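Local structure of ABC transporter substrate-binding protein (Rhizobium radiobacter, 6TFX) at residues Val32-Phe42 and Leu139-Ile148; Trp230-Val241 and Gly462-Leu470. The protein binds the mannityl-opine mannopinic acid as a periplasmic solute-binding protein and probably delivers it to an ABC transporter for import. All coordinates share one frame; numbering follows the deposited sequence.

Contact 1 (Val32-Phe42 and Leu139-Ile148); sequences VSYIYGALVRF and LSNFSGGFII
The carboxamide of N141 grips the backbone at F42 directly and through water. Its OD1 accepts from F42 N at 2.9 Å, the donor tilted 27° from the carbonyl plane. Its ND2 donates to two waters, one bound to F42 O, the other to S33 O and Y36 O, so this one amide ties the helix end to the chain that leaves strand 40-41. CG of N141 stands between its own backbone N and carbonyl carbon (chi1 60°), which lifts the amide from the centre of an inverse gamma turn toward R41 and F42. At the other end I147 N donates to G37 O at 3.0 Å, nearly straight (169°) and in the carbonyl plane. A water joins G37 N to I147 O, and another joins L39 N to L139 O and G145 O.

Beside these polar links lies the F146 ring. V32 CG1 sits over one face, 3.7 Å from the F146 ring centroid in a CH-pi contact; the opposite face lies against CA of N141. CB of Y36 reaches F146 CD1 at 3.4 Å, while Y36 CE1 meets I148 CG2 at 3.6 Å. A38 CB fits among carbonyls, 3.3 Å from G145 O. Farther out, L39 and L139 lean together and both touch strand 68-73 and helix 88-98.

With 14 of 16 touching residues buried, this is core packing of a family 5 solute-binding protein: two irregular connections, one following helix 26-35 and one following helix 135-138, joined by one firm backbone bond, an asparagine amide and bridging waters around a phenylalanine.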
loop_
_atom_site.group_PDB
_atom_site.type_symbol
_atom_site.label_atom_id
_atom_site.label_comp_id
_atom_site.label_asym_id
_atom_site.label_seq_id
_atom_site.Cartn_x
_atom_site.Cartn_y
_atom_site.Cartn_z
ATOM N N VAL A 32 4.272 10.860 -2.658
ATOM C CA VAL A 32 5.633 10.534 -2.226
ATOM C C VAL A 32 6.459 9.942 -3.386
ATOM O O VAL A 32 7.634 10.288 -3.545
ATOM C CB VAL A 32 5.527 9.603 -0.991
ATOM C CG1 VAL A 32 6.771 8.762 -0.773
ATOM C CG2 VAL A 32 5.194 10.438 0.247
ATOM N N SER A 33 5.825 9.078 -4.218
ATOM C CA SER A 33 6.533 8.457 -5.344
ATOM C C SER A 33 6.940 9.458 -6.430
ATOM O O SER A 33 7.753 9.120 -7.299
ATOM C CB SER A 33 5.709 7.331 -5.962
ATOM O OG SER A 33 4.687 7.840 -6.804
ATOM N N TYR A 34 6.360 10.671 -6.406
ATOM C CA TYR A 34 6.726 11.694 -7.416
ATOM C C TYR A 34 7.814 12.632 -6.865
ATOM O O TYR A 34 8.536 13.260 -7.640
ATOM C CB TYR A 34 5.506 12.563 -7.761
ATOM C CG TYR A 34 4.321 11.834 -8.386
ATOM C CD1 TYR A 34 4.397 10.482 -8.715
ATOM C CD2 TYR A 34 3.089 12.464 -8.524
ATOM C CE1 TYR A 34 3.297 9.795 -9.231
ATOM C CE2 TYR A 34 1.989 11.796 -9.057
ATOM C CZ TYR A 34 2.097 10.464 -9.421
ATOM O OH TYR A 34 0.970 9.821 -9.903
ATOM N N ILE A 35 7.872 12.776 -5.534
ATOM C CA ILE A 35 8.769 13.723 -4.857
ATOM C C ILE A 35 10.107 13.148 -4.493
ATOM O O ILE A 35 11.091 13.891 -4.480
ATOM C CB ILE A 35 8.051 14.241 -3.565
ATOM C CG1 ILE A 35 6.695 14.922 -3.902
ATOM C CG2 ILE A 35 8.948 15.156 -2.690
ATOM C CD1 ILE A 35 5.712 14.979 -2.667
ATOM N N TYR A 36 10.126 11.865 -4.045
ATOM C CA TYR A 36 11.340 11.268 -3.522
ATOM C C TYR A 36 11.901 10.161 -4.400
ATOM O O TYR A 36 11.194 9.575 -5.250
ATOM C CB TYR A 36 11.016 10.624 -2.176
ATOM C CG TYR A 36 10.518 11.580 -1.124
ATOM C CD1 TYR A 36 11.410 12.286 -0.324
ATOM C CD2 TYR A 36 9.154 11.752 -0.896
ATOM C CE1 TYR A 36 10.958 13.161 0.663
ATOM C CE2 TYR A 36 8.690 12.624 0.087
ATOM C CZ TYR A 36 9.599 13.308 0.883
ATOM O OH TYR A 36 9.155 14.123 1.898
ATOM N N GLY A 37 13.144 9.821 -4.090
ATOM C CA GLY A 37 13.850 8.666 -4.642
ATOM C C GLY A 37 14.476 7.861 -3.512
ATOM O O GLY A 37 14.297 8.185 -2.327
ATOM N N ALA A 38 15.239 6.827 -3.861
ATOM C CA ALA A 38 15.850 5.974 -2.851
ATOM C C ALA A 38 17.254 5.552 -3.323
ATOM O O ALA A 38 17.717 6.008 -4.379
ATOM C CB ALA A 38 14.954 4.759 -2.626
ATOM N N LEU A 39 17.928 4.662 -2.570
ATOM C CA LEU A 39 19.227 4.149 -3.038
ATOM C C LEU A 39 19.050 3.419 -4.381
ATOM O O LEU A 39 19.852 3.587 -5.300
ATOM C CB LEU A 39 19.794 3.175 -2.016
ATOM C CG LEU A 39 20.424 3.835 -0.771
ATOM C CD1 LEU A 39 20.695 2.792 0.318
ATOM C CD2 LEU A 39 21.722 4.562 -1.132
ATOM N N VAL A 40 17.987 2.612 -4.482
ATOM C CA VAL A 40 17.672 1.832 -5.703
ATOM C C VAL A 40 16.193 2.023 -6.004
ATOM O O VAL A 40 15.463 2.557 -5.170
ATOM C CB VAL A 40 18.053 0.329 -5.532
ATOM C CG1 VAL A 40 19.550 0.167 -5.290
ATOM C CG2 VAL A 40 17.275 -0.325 -4.378
ATOM N N ARG A 41 15.717 1.559 -7.176
ATOM C CA ARG A 41 14.303 1.770 -7.403
ATOM C C ARG A 41 13.746 0.654 -8.227
ATOM O O ARG A 41 14.483 0.009 -8.962
ATOM C CB ARG A 41 14.086 3.096 -8.166
ATOM C CG ARG A 41 14.660 3.079 -9.608
ATOM C CD ARG A 41 14.131 4.279 -10.354
ATOM N NE ARG A 41 14.566 4.328 -11.744
ATOM C CZ ARG A 41 14.205 5.295 -12.575
ATOM N NH1 ARG A 41 13.392 6.268 -12.160
ATOM N NH2 ARG A 41 14.646 5.302 -13.828
ATOM N N PHE A 42 12.443 0.469 -8.156
ATOM C CA PHE A 42 11.761 -0.431 -9.076
ATOM C C PHE A 42 11.888 0.248 -10.463
ATOM O O PHE A 42 11.911 1.482 -10.557
ATOM C CB PHE A 42 10.269 -0.453 -8.732
ATOM C CG PHE A 42 10.009 -1.333 -7.540
ATOM C CD1 PHE A 42 10.155 -0.839 -6.245
ATOM C CD2 PHE A 42 9.550 -2.627 -7.708
ATOM C CE1 PHE A 42 9.930 -1.671 -5.135
ATOM C CE2 PHE A 42 9.312 -3.454 -6.601
ATOM C CZ PHE A 42 9.534 -2.978 -5.328
ATOM N N LEU A 139 15.265 -1.235 0.304
ATOM C CA LEU A 139 16.025 -0.006 0.030
ATOM C C LEU A 139 15.504 0.745 -1.181
ATOM O O LEU A 139 16.168 1.679 -1.656
ATOM C CB LEU A 139 17.533 -0.338 -0.136
ATOM C CG LEU A 139 18.185 -1.050 1.058
ATOM C CD1 LEU A 139 19.627 -1.378 0.737
ATOM C CD2 LEU A 139 18.071 -0.202 2.355
ATOM N N SER A 140 14.336 0.310 -1.712
ATOM C CA SER A 140 13.788 0.876 -2.929
ATOM C C SER A 140 12.820 2.011 -2.669
ATOM O O SER A 140 12.592 2.392 -1.522
ATOM C CB SER A 140 13.117 -0.208 -3.770
ATOM O OG SER A 140 11.929 -0.595 -3.100
ATOM N N ASN A 141 12.211 2.500 -3.756
ATOM C CA ASN A 141 11.313 3.651 -3.711
ATOM C C ASN A 141 9.912 3.229 -3.292
ATOM O O ASN A 141 8.946 3.308 -4.062
ATOM C CB ASN A 141 11.355 4.434 -5.029
ATOM C CG ASN A 141 10.953 3.625 -6.233
ATOM O OD1 ASN A 141 11.260 2.435 -6.351
ATOM N ND2 ASN A 141 10.310 4.284 -7.170
ATOM N N PHE A 142 9.801 2.806 -2.028
ATOM C CA PHE A 142 8.513 2.438 -1.445
ATOM C C PHE A 142 8.678 2.403 0.045
ATOM O O PHE A 142 9.751 2.039 0.544
ATOM C CB PHE A 142 7.981 1.070 -1.935
ATOM C CG PHE A 142 6.527 0.791 -1.559
ATOM C CD1 PHE A 142 5.499 1.594 -2.044
ATOM C CD2 PHE A 142 6.196 -0.291 -0.753
ATOM C CE1 PHE A 142 4.159 1.325 -1.715
ATOM C CE2 PHE A 142 4.859 -0.560 -0.424
ATOM C CZ PHE A 142 3.853 0.247 -0.908
ATOM N N SER A 143 7.622 2.797 0.755
ATOM C CA SER A 143 7.597 2.760 2.220
ATOM C C SER A 143 8.878 3.384 2.840
ATOM O O SER A 143 9.211 4.514 2.515
ATOM C CB SER A 143 7.289 1.343 2.721
ATOM O OG SER A 143 5.979 0.958 2.305
ATOM N N GLY A 144 9.613 2.641 3.664
ATOM C CA GLY A 144 10.758 3.198 4.376
ATOM C C GLY A 144 12.046 3.370 3.604
ATOM O O GLY A 144 13.054 3.762 4.189
ATOM N N GLY A 145 12.040 3.042 2.311
ATOM C CA GLY A 145 13.270 3.137 1.521
ATOM C C GLY A 145 13.621 4.532 1.022
ATOM O O GLY A 145 14.782 4.823 0.703
ATOM N N PHE A 146 12.618 5.418 0.942
ATOM C CA PHE A 146 12.853 6.760 0.401
ATOM C C PHE A 146 13.826 7.542 1.264
ATOM O O PHE A 146 13.754 7.462 2.492
ATOM C CB PHE A 146 11.545 7.530 0.355
ATOM C CG PHE A 146 10.565 7.002 -0.667
ATOM C CD1 PHE A 146 10.738 7.270 -2.025
ATOM C CD2 PHE A 146 9.407 6.343 -0.266
ATOM C CE1 PHE A 146 9.786 6.857 -2.972
ATOM C CE2 PHE A 146 8.462 5.908 -1.217
ATOM C CZ PHE A 146 8.660 6.165 -2.559
ATOM N N ILE A 147 14.705 8.320 0.613
ATOM C CA ILE A 147 15.708 9.118 1.312
ATOM C C ILE A 147 15.229 10.556 1.467
ATOM O O ILE A 147 14.775 11.171 0.510
ATOM C CB ILE A 147 17.085 9.032 0.610
ATOM C CG1 ILE A 147 17.523 7.563 0.375
ATOM C CG2 ILE A 147 18.168 9.843 1.357
ATOM C CD1 ILE A 147 17.620 6.661 1.654
ATOM N N ILE A 148 15.367 11.084 2.680
ATOM C CA ILE A 148 15.007 12.474 2.986
ATOM C C ILE A 148 16.246 13.272 3.471
ATOM O O ILE A 148 17.234 12.652 3.892
ATOM C CB ILE A 148 13.817 12.597 3.970
ATOM C CG1 ILE A 148 14.231 12.250 5.425
ATOM C CG2 ILE A 148 12.630 11.751 3.492
ATOM C CD1 ILE A 148 13.112 12.416 6.462
HETATM O O HOH W 1 9.825 7.251 -6.601
HETATM O O HOH W 2 14.377 11.634 -2.239
HETATM O O HOH W 3 17.188 3.626 -0.027
HETATM O O HOH W 4 10.079 3.505 -9.992
#

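Contact 2 (Trp230-Val241 and Gly462-Leu470); sequences WLQRLTANPENV and GTWARKNKL
V241 and R466 form an antiparallel hydrogen-bonded pair, V241 N to R466 O and R466 N to V241 O both 2.9 Å, and N240 with K467 follows as a non-hydrogen-bonded pair before N468 N closes on E239 O at 2.8 Å.

On the face carrying V241 and R466, the two side chains run side by side. CG1 of V241 lies over one face of the guanidinium, offset toward its rim and 3.5 Å from R466 NH2, while R466 NE is held by a salt bridge to D243. V241 CG2 meets N468 CB at 3.8 Å.

N240 and K467 point to the other side, again side by side. K467 bends at chi2 (-70°), bringing NZ to N240 OD1 at 2.8 Å in the carbonyl plane. The same amide gives its ND2 to L234 O, with L234 O just 5° out of the amide plane; N240 thereby links L234 of the helix, the start of the strand and K467. F214 adds a cation-pi partner for the lysine.

Farther along the strand, A465 CB faces helix 228-235, 3.8 Å from L234 CD1 and 3.9 Å from W230 CH2, and the W230 indole carries L234 CD2 over one face. W230 NE1 is bonded to D211.

The arrangement is a helix leading through a type I turn, N237 to N240, into an antiparallel strand, with the helix packed on the mixed sheet that strands 240-255 and 454-467 share.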
loop_
_atom_site.group_PDB
_atom_site.type_symbol
_atom_site.label_atom_id
_atom_site.label_comp_id
_atom_site.label_asym_id
_atom_site.label_seq_id
_atom_site.Cartn_x
_atom_site.Cartn_y
_atom_site.Cartn_z
ATOM N N TRP A 230 -18.079 1.329 -14.866
ATOM C CA TRP A 230 -17.255 2.526 -15.021
ATOM C C TRP A 230 -16.218 2.216 -16.121
ATOM O O TRP A 230 -16.022 3.006 -17.054
ATOM C CB TRP A 230 -16.569 2.866 -13.675
ATOM C CG TRP A 230 -15.573 3.974 -13.811
ATOM C CD1 TRP A 230 -15.816 5.314 -13.695
ATOM C CD2 TRP A 230 -14.186 3.842 -14.156
ATOM N NE1 TRP A 230 -14.672 6.027 -13.969
ATOM C CE2 TRP A 230 -13.657 5.148 -14.266
ATOM C CE3 TRP A 230 -13.339 2.744 -14.405
ATOM C CZ2 TRP A 230 -12.320 5.386 -14.610
ATOM C CZ3 TRP A 230 -12.014 2.981 -14.739
ATOM C CH2 TRP A 230 -11.520 4.287 -14.850
ATOM N N LEU A 231 -15.586 1.039 -16.023
ATOM C CA LEU A 231 -14.571 0.562 -16.964
ATOM C C LEU A 231 -15.098 0.563 -18.407
ATOM O O LEU A 231 -14.427 1.087 -19.296
ATOM C CB LEU A 231 -14.077 -0.836 -16.505
ATOM C CG LEU A 231 -13.077 -1.610 -17.353
ATOM C CD1 LEU A 231 -11.718 -0.984 -17.307
ATOM C CD2 LEU A 231 -12.960 -3.040 -16.846
ATOM N N GLN A 232 -16.327 0.072 -18.613
ATOM C CA GLN A 232 -16.947 -0.006 -19.938
ATOM C C GLN A 232 -17.351 1.364 -20.484
ATOM O O GLN A 232 -17.184 1.610 -21.681
ATOM C CB GLN A 232 -18.122 -1.005 -19.931
ATOM C CG GLN A 232 -17.695 -2.478 -19.800
ATOM C CD GLN A 232 -16.767 -2.948 -20.905
ATOM O OE1 GLN A 232 -15.544 -3.036 -20.731
ATOM N NE2 GLN A 232 -17.327 -3.264 -22.068
ATOM N N ARG A 233 -17.842 2.268 -19.608
ATOM C CA ARG A 233 -18.254 3.628 -19.983
ATOM C C ARG A 233 -17.041 4.461 -20.428
ATOM O O ARG A 233 -17.174 5.301 -21.318
ATOM C CB ARG A 233 -18.983 4.306 -18.809
ATOM C CG ARG A 233 -19.822 5.523 -19.203
ATOM C CD ARG A 233 -20.247 6.366 -18.010
ATOM N NE ARG A 233 -21.208 5.687 -17.132
ATOM C CZ ARG A 233 -22.531 5.835 -17.196
ATOM N NH1 ARG A 233 -23.076 6.631 -18.109
ATOM N NH2 ARG A 233 -23.318 5.186 -16.347
ATOM N N LEU A 234 -15.859 4.219 -19.816
ATOM C CA LEU A 234 -14.620 4.928 -20.149
ATOM C C LEU A 234 -13.973 4.396 -21.434
ATOM O O LEU A 234 -13.601 5.192 -22.298
ATOM C CB LEU A 234 -13.634 4.888 -18.952
ATOM C CG LEU A 234 -13.705 6.043 -17.932
ATOM C CD1 LEU A 234 -13.200 7.348 -18.517
ATOM C CD2 LEU A 234 -15.103 6.238 -17.348
ATOM N N THR A 235 -13.873 3.057 -21.578
ATOM C CA THR A 235 -13.287 2.393 -22.753
ATOM C C THR A 235 -14.111 2.611 -24.040
ATOM O O THR A 235 -13.572 2.443 -25.138
ATOM C CB THR A 235 -13.046 0.901 -22.483
ATOM O OG1 THR A 235 -14.282 0.286 -22.128
ATOM C CG2 THR A 235 -11.999 0.655 -21.396
ATOM N N ALA A 236 -15.400 3.007 -23.902
ATOM C CA ALA A 236 -16.313 3.290 -25.018
ATOM C C ALA A 236 -15.840 4.491 -25.852
ATOM O O ALA A 236 -16.087 4.524 -27.061
ATOM C CB ALA A 236 -17.717 3.535 -24.497
ATOM N N ASN A 237 -15.159 5.472 -25.212
ATOM C CA ASN A 237 -14.615 6.637 -25.915
ATOM C C ASN A 237 -13.232 6.236 -26.470
ATOM O O ASN A 237 -12.351 5.883 -25.677
ATOM C CB ASN A 237 -14.532 7.859 -24.982
ATOM C CG ASN A 237 -14.049 9.151 -25.620
ATOM O OD1 ASN A 237 -13.416 9.171 -26.680
ATOM N ND2 ASN A 237 -14.327 10.273 -24.969
ATOM N N PRO A 238 -13.017 6.272 -27.815
ATOM C CA PRO A 238 -11.704 5.867 -28.362
ATOM C C PRO A 238 -10.508 6.717 -27.920
ATOM O O PRO A 238 -9.376 6.263 -28.062
ATOM C CB PRO A 238 -11.919 5.925 -29.881
ATOM C CG PRO A 238 -13.042 6.890 -30.066
ATOM C CD PRO A 238 -13.951 6.646 -28.898
ATOM N N GLU A 239 -10.756 7.933 -27.381
ATOM C CA GLU A 239 -9.725 8.863 -26.898
ATOM C C GLU A 239 -9.205 8.485 -25.494
ATOM O O GLU A 239 -8.174 9.001 -25.055
ATOM C CB GLU A 239 -10.288 10.287 -26.838
ATOM C CG GLU A 239 -10.250 11.039 -28.161
ATOM C CD GLU A 239 -10.687 12.492 -28.082
ATOM O OE1 GLU A 239 -10.403 13.153 -27.057
ATOM O OE2 GLU A 239 -11.309 12.973 -29.058
ATOM N N ASN A 240 -9.943 7.640 -24.783
ATOM C CA ASN A 240 -9.580 7.233 -23.422
ATOM C C ASN A 240 -8.834 5.923 -23.423
ATOM O O ASN A 240 -9.090 5.051 -24.261
ATOM C CB ASN A 240 -10.831 7.095 -22.565
ATOM C CG ASN A 240 -11.600 8.372 -22.348
ATOM O OD1 ASN A 240 -11.063 9.486 -22.409
ATOM N ND2 ASN A 240 -12.879 8.235 -22.062
ATOM N N VAL A 241 -7.918 5.777 -22.465
ATOM C CA VAL A 241 -7.153 4.560 -22.235
ATOM C C VAL A 241 -7.339 4.271 -20.756
ATOM O O VAL A 241 -7.177 5.176 -19.929
ATOM C CB VAL A 241 -5.642 4.715 -22.582
ATOM C CG1 VAL A 241 -4.839 3.483 -22.157
ATOM C CG2 VAL A 241 -5.445 4.996 -24.072
ATOM N N GLY A 462 -5.312 -1.618 -9.524
ATOM C CA GLY A 462 -5.619 -0.189 -9.513
ATOM C C GLY A 462 -6.210 0.160 -10.869
ATOM O O GLY A 462 -5.809 -0.417 -11.874
ATOM N N THR A 463 -7.192 1.053 -10.922
ATOM C CA THR A 463 -7.833 1.408 -12.197
ATOM C C THR A 463 -7.738 2.912 -12.374
ATOM O O THR A 463 -8.154 3.660 -11.495
ATOM C CB THR A 463 -9.309 0.970 -12.233
ATOM O OG1 THR A 463 -9.956 1.461 -11.063
ATOM C CG2 THR A 463 -9.475 -0.534 -12.322
ATOM N N TRP A 464 -7.184 3.351 -13.506
ATOM C CA TRP A 464 -7.019 4.780 -13.785
ATOM C C TRP A 464 -7.244 5.038 -15.258
ATOM O O TRP A 464 -6.851 4.210 -16.082
ATOM C CB TRP A 464 -5.586 5.213 -13.391
ATOM C CG TRP A 464 -5.322 5.196 -11.905
ATOM C CD1 TRP A 464 -5.110 4.101 -11.107
ATOM C CD2 TRP A 464 -5.153 6.337 -11.067
ATOM N NE1 TRP A 464 -4.913 4.498 -9.804
ATOM C CE2 TRP A 464 -4.905 5.864 -9.752
ATOM C CE3 TRP A 464 -5.144 7.720 -11.301
ATOM C CZ2 TRP A 464 -4.661 6.725 -8.683
ATOM C CZ3 TRP A 464 -4.936 8.575 -10.228
ATOM C CH2 TRP A 464 -4.686 8.075 -8.940
ATOM N N ALA A 465 -7.918 6.152 -15.591
ATOM C CA ALA A 465 -8.173 6.485 -16.992
ATOM C C ALA A 465 -7.308 7.681 -17.387
ATOM O O ALA A 465 -7.008 8.536 -16.555
ATOM C CB ALA A 465 -9.635 6.839 -17.193
ATOM N N ARG A 466 -6.894 7.720 -18.639
ATOM C CA ARG A 466 -6.101 8.835 -19.144
ATOM C C ARG A 466 -6.513 9.076 -20.578
ATOM O O ARG A 466 -7.136 8.211 -21.205
ATOM C CB ARG A 466 -4.596 8.537 -19.091
ATOM C CG ARG A 466 -4.152 7.382 -19.991
ATOM C CD ARG A 466 -2.654 7.279 -20.021
ATOM N NE ARG A 466 -2.211 5.978 -20.520
ATOM C CZ ARG A 466 -1.876 5.736 -21.782
ATOM N NH1 ARG A 466 -1.966 6.693 -22.696
ATOM N NH2 ARG A 466 -1.471 4.529 -22.145
ATOM N N LYS A 467 -6.165 10.242 -21.093
ATOM C CA LYS A 467 -6.398 10.554 -22.491
ATOM C C LYS A 467 -5.227 9.937 -23.276
ATOM O O LYS A 467 -4.111 9.905 -22.743
ATOM C CB LYS A 467 -6.477 12.081 -22.673
ATOM C CG LYS A 467 -7.701 12.731 -21.987
ATOM C CD LYS A 467 -9.009 12.363 -22.690
ATOM C CE LYS A 467 -10.220 12.783 -21.894
ATOM N NZ LYS A 467 -11.471 12.275 -22.508
ATOM N N ASN A 468 -5.457 9.433 -24.517
ATOM C CA ASN A 468 -4.355 8.805 -25.258
ATOM C C ASN A 468 -3.266 9.804 -25.713
ATOM O O ASN A 468 -2.242 9.373 -26.241
ATOM C CB ASN A 468 -4.845 7.938 -26.430
ATOM C CG ASN A 468 -5.542 8.677 -27.535
ATOM O OD1 ASN A 468 -5.746 9.899 -27.494
ATOM N ND2 ASN A 468 -5.942 7.933 -28.550
ATOM N N LYS A 469 -3.473 11.123 -25.484
ATOM C CA LYS A 469 -2.468 12.150 -25.779
ATOM C C LYS A 469 -1.353 12.093 -24.712
ATOM O O LYS A 469 -0.303 12.696 -24.902
ATOM C CB LYS A 469 -3.101 13.553 -25.824
ATOM C CG LYS A 469 -3.711 14.052 -24.514
ATOM C CD LYS A 469 -4.292 15.458 -24.686
ATOM C CE LYS A 469 -5.289 15.807 -23.607
ATOM N NZ LYS A 469 -6.172 16.930 -24.025
ATOM N N LEU A 470 -1.605 11.429 -23.569
ATOM C CA LEU A 470 -0.595 11.362 -22.510
ATOM C C LEU A 470 0.213 10.084 -22.696
ATOM O O LEU A 470 -0.374 9.031 -22.896
ATOM C CB LEU A 470 -1.301 11.344 -21.135
ATOM C CG LEU A 470 -0.388 11.147 -19.886
ATOM C CD1 LEU A 470 0.655 12.260 -19.762
ATOM C CD2 LEU A 470 -1.207 11.114 -18.640
#

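From the N terminus, the chain leaves helix 26-35 through strand 40-41, builds the four-stranded antiparallel sheet of 57-62, 68-73, 113-118 and 123-128, and returns after helix 135-138, where contact 1 closes a loop with 96 residues between its segments. Contact 2 opens later, at helix 228-235, and closes only when strand 454-467 returns near the C terminus, 220 residues on. The two loops are therefore in series, neither nesting nor crossing. The centres of contact 1 and contact 2 are about 29 Å apart, and the nearest atoms of contact 1 and contact 2 are about 6 Å apart, without touching. Contact 1 joins connections beside the four-stranded sheet; contact 2 ties a late strand into the mixed sheet.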